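Local coordinates for protein ATP-dependent Clp endopeptidase (Clostridium difficile, PDB 3FES) that probably serves as the N-terminal domain of a ClpC-type ATP-dependent chaperone that delivers protein substrates for degradation, at residues Q10-A15 against I105-I110. Residues are numbered along the deposited sequence; the frame is centred on the assembly and turned at random.
Sequences QRAKKA and IGTEHI
Thr107 holds its OG1 between its own backbone N and carbonyl carbon (chi1 67°), which swings CG2 anti to that carbonyl carbon and out against the helix of Ala12. Ile110 sets CG1 on the same side of its backbone, and an extended chi2 of 177° carries CD1 to the same neighbour. The threonine methyl lies over the backbone between Arg11 and Ala12, 3.9 Å from Arg11 O and equally far from Ala12 CA. Threonine suits this place because its two branches do different work: the methyl packs on the first helix while the hydroxyl is hydrogen-bonded to the backbone N of Ala48.

Ala12 points its methyl into the start of the other helix, where CB sits 3.4 Å from Ile105 O and 3.9 Å from Ile110 CD1. A side chain this small lets the backbones approach closely, with the CA atoms of Ala12 and Thr107 only 4.9 Å apart. In the mainly helical Clp amino-terminal domain, this joins the first turns of helices 10-25 and 107-117, about 90 residues apart in sequence. Gly106 is the N-cap of the latter helix, and its carbonyl accepts the bond from Ile110 N.

Farther along, Ala15 CB comes to 4.5 Å from Thr107 CG2 and also touches Leu40 of helix 33-43, which packs on Thr107 as well. Arg11 borders the apolar patch with its CB, 4.2 Å from the threonine methyl. Its long, extended chain then leads away to the exposed side, where NE forms a salt bridge with Glu45.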
loop_
_atom_site.group_PDB
_atom_site.type_symbol
_atom_site.label_atom_id
_atom_site.label_comp_id
_atom_site.label_asym_id
_atom_site.label_seq_id
_atom_site.Cartn_x
_atom_site.Cartn_y
_atom_site.Cartn_z
ATOM N N GLN A 10 -7.753 -9.433 8.428
ATOM C CA GLN A 10 -6.476 -9.691 9.090
ATOM C C GLN A 10 -5.259 -9.446 8.226
ATOM O O GLN A 10 -4.282 -8.882 8.705
ATOM C CB GLN A 10 -6.406 -11.127 9.619
ATOM C CG GLN A 10 -7.442 -11.399 10.599
ATOM C CD GLN A 10 -7.381 -10.414 11.731
ATOM O OE1 GLN A 10 -6.447 -10.450 12.542
ATOM N NE2 GLN A 10 -8.372 -9.517 11.794
ATOM N N ARG A 11 -5.324 -9.843 6.956
ATOM C CA ARG A 11 -4.196 -9.625 6.022
ATOM C C ARG A 11 -3.979 -8.126 5.777
ATOM O O ARG A 11 -2.844 -7.683 5.683
ATOM C CB ARG A 11 -4.362 -10.408 4.725
ATOM C CG ARG A 11 -4.245 -11.950 4.894
ATOM C CD ARG A 11 -4.218 -12.618 3.501
ATOM N NE ARG A 11 -3.963 -14.056 3.616
ATOM C CZ ARG A 11 -4.873 -15.014 3.472
ATOM N NH1 ARG A 11 -6.152 -14.717 3.208
ATOM N NH2 ARG A 11 -4.505 -16.292 3.614
ATOM N N ALA A 12 -5.060 -7.356 5.731
ATOM C CA ALA A 12 -4.966 -5.898 5.494
ATOM C C ALA A 12 -4.374 -5.213 6.745
ATOM O O ALA A 12 -3.525 -4.329 6.629
ATOM C CB ALA A 12 -6.325 -5.325 5.118
ATOM N N LYS A 13 -4.793 -5.656 7.928
ATOM C CA LYS A 13 -4.228 -5.148 9.151
ATOM C C LYS A 13 -2.720 -5.447 9.164
ATOM O O LYS A 13 -1.934 -4.592 9.555
ATOM C CB LYS A 13 -4.861 -5.823 10.376
ATOM C CG LYS A 13 -6.191 -5.257 10.756
ATOM C CD LYS A 13 -6.823 -6.146 11.855
ATOM C CE LYS A 13 -8.262 -5.759 11.983
ATOM N NZ LYS A 13 -8.995 -6.801 12.632
ATOM N N LYS A 14 -2.329 -6.647 8.743
ATOM C CA LYS A 14 -0.912 -7.024 8.724
ATOM C C LYS A 14 -0.127 -6.134 7.784
ATOM O O LYS A 14 0.985 -5.687 8.111
ATOM C CB LYS A 14 -0.717 -8.479 8.315
ATOM C CG LYS A 14 0.764 -8.933 8.299
ATOM C CD LYS A 14 1.344 -8.953 9.698
ATOM C CE LYS A 14 2.638 -9.767 9.779
ATOM N NZ LYS A 14 3.165 -9.726 11.213
ATOM N N ALA A 15 -0.704 -5.877 6.623
ATOM C CA ALA A 15 -0.050 -4.998 5.652
ATOM C C ALA A 15 0.201 -3.599 6.209
ATOM O O ALA A 15 1.290 -3.034 6.006
ATOM C CB ALA A 15 -0.850 -4.937 4.327
ATOM N N ILE A 105 -12.651 -5.024 4.425
ATOM C CA ILE A 105 -11.704 -4.273 3.574
ATOM C C ILE A 105 -10.393 -5.050 3.497
ATOM O O ILE A 105 -9.679 -5.218 4.517
ATOM C CB ILE A 105 -11.437 -2.846 4.114
ATOM C CG1 ILE A 105 -12.763 -2.117 4.408
ATOM C CG2 ILE A 105 -10.485 -2.062 3.154
ATOM C CD1 ILE A 105 -12.583 -0.871 5.383
ATOM N N GLY A 106 -10.106 -5.568 2.308
ATOM C CA GLY A 106 -8.914 -6.384 2.064
ATOM C C GLY A 106 -7.737 -5.636 1.473
ATOM O O GLY A 106 -7.830 -4.435 1.127
ATOM N N THR A 107 -6.627 -6.346 1.304
ATOM C CA THR A 107 -5.452 -5.754 0.656
ATOM C C THR A 107 -5.774 -5.179 -0.721
ATOM O O THR A 107 -5.253 -4.125 -1.092
ATOM C CB THR A 107 -4.241 -6.712 0.575
ATOM O OG1 THR A 107 -4.515 -7.798 -0.306
ATOM C CG2 THR A 107 -3.888 -7.240 1.967
ATOM N N GLU A 108 -6.709 -5.815 -1.411
ATOM C CA GLU A 108 -7.097 -5.380 -2.776
ATOM C C GLU A 108 -7.754 -3.988 -2.751
ATOM O O GLU A 108 -7.549 -3.145 -3.664
ATOM C CB GLU A 108 -7.993 -6.450 -3.466
ATOM C CG GLU A 108 -9.360 -6.720 -2.802
ATOM C CD GLU A 108 -9.295 -7.768 -1.716
ATOM O OE1 GLU A 108 -10.367 -8.365 -1.433
ATOM O OE2 GLU A 108 -8.194 -8.034 -1.177
ATOM N N HIS A 109 -8.547 -3.742 -1.718
ATOM C CA HIS A 109 -9.205 -2.434 -1.557
ATOM C C HIS A 109 -8.222 -1.315 -1.251
ATOM O O HIS A 109 -8.368 -0.218 -1.777
ATOM C CB HIS A 109 -10.360 -2.469 -0.549
ATOM C CG HIS A 109 -11.342 -3.577 -0.798
ATOM N ND1 HIS A 109 -12.276 -3.546 -1.822
ATOM C CD2 HIS A 109 -11.476 -4.782 -0.201
ATOM C CE1 HIS A 109 -12.970 -4.672 -1.810
ATOM N NE2 HIS A 109 -12.518 -5.429 -0.824
ATOM N N ILE A 110 -7.202 -1.614 -0.454
ATOM C CA ILE A 110 -6.153 -0.636 -0.154
ATOM C C ILE A 110 -5.361 -0.328 -1.423
ATOM O O ILE A 110 -5.119 0.816 -1.715
ATOM C CB ILE A 110 -5.257 -1.098 0.990
ATOM C CG1 ILE A 110 -6.141 -1.344 2.233
ATOM C CG2 ILE A 110 -4.125 -0.034 1.278
ATOM C CD1 ILE A 110 -5.344 -1.901 3.473
#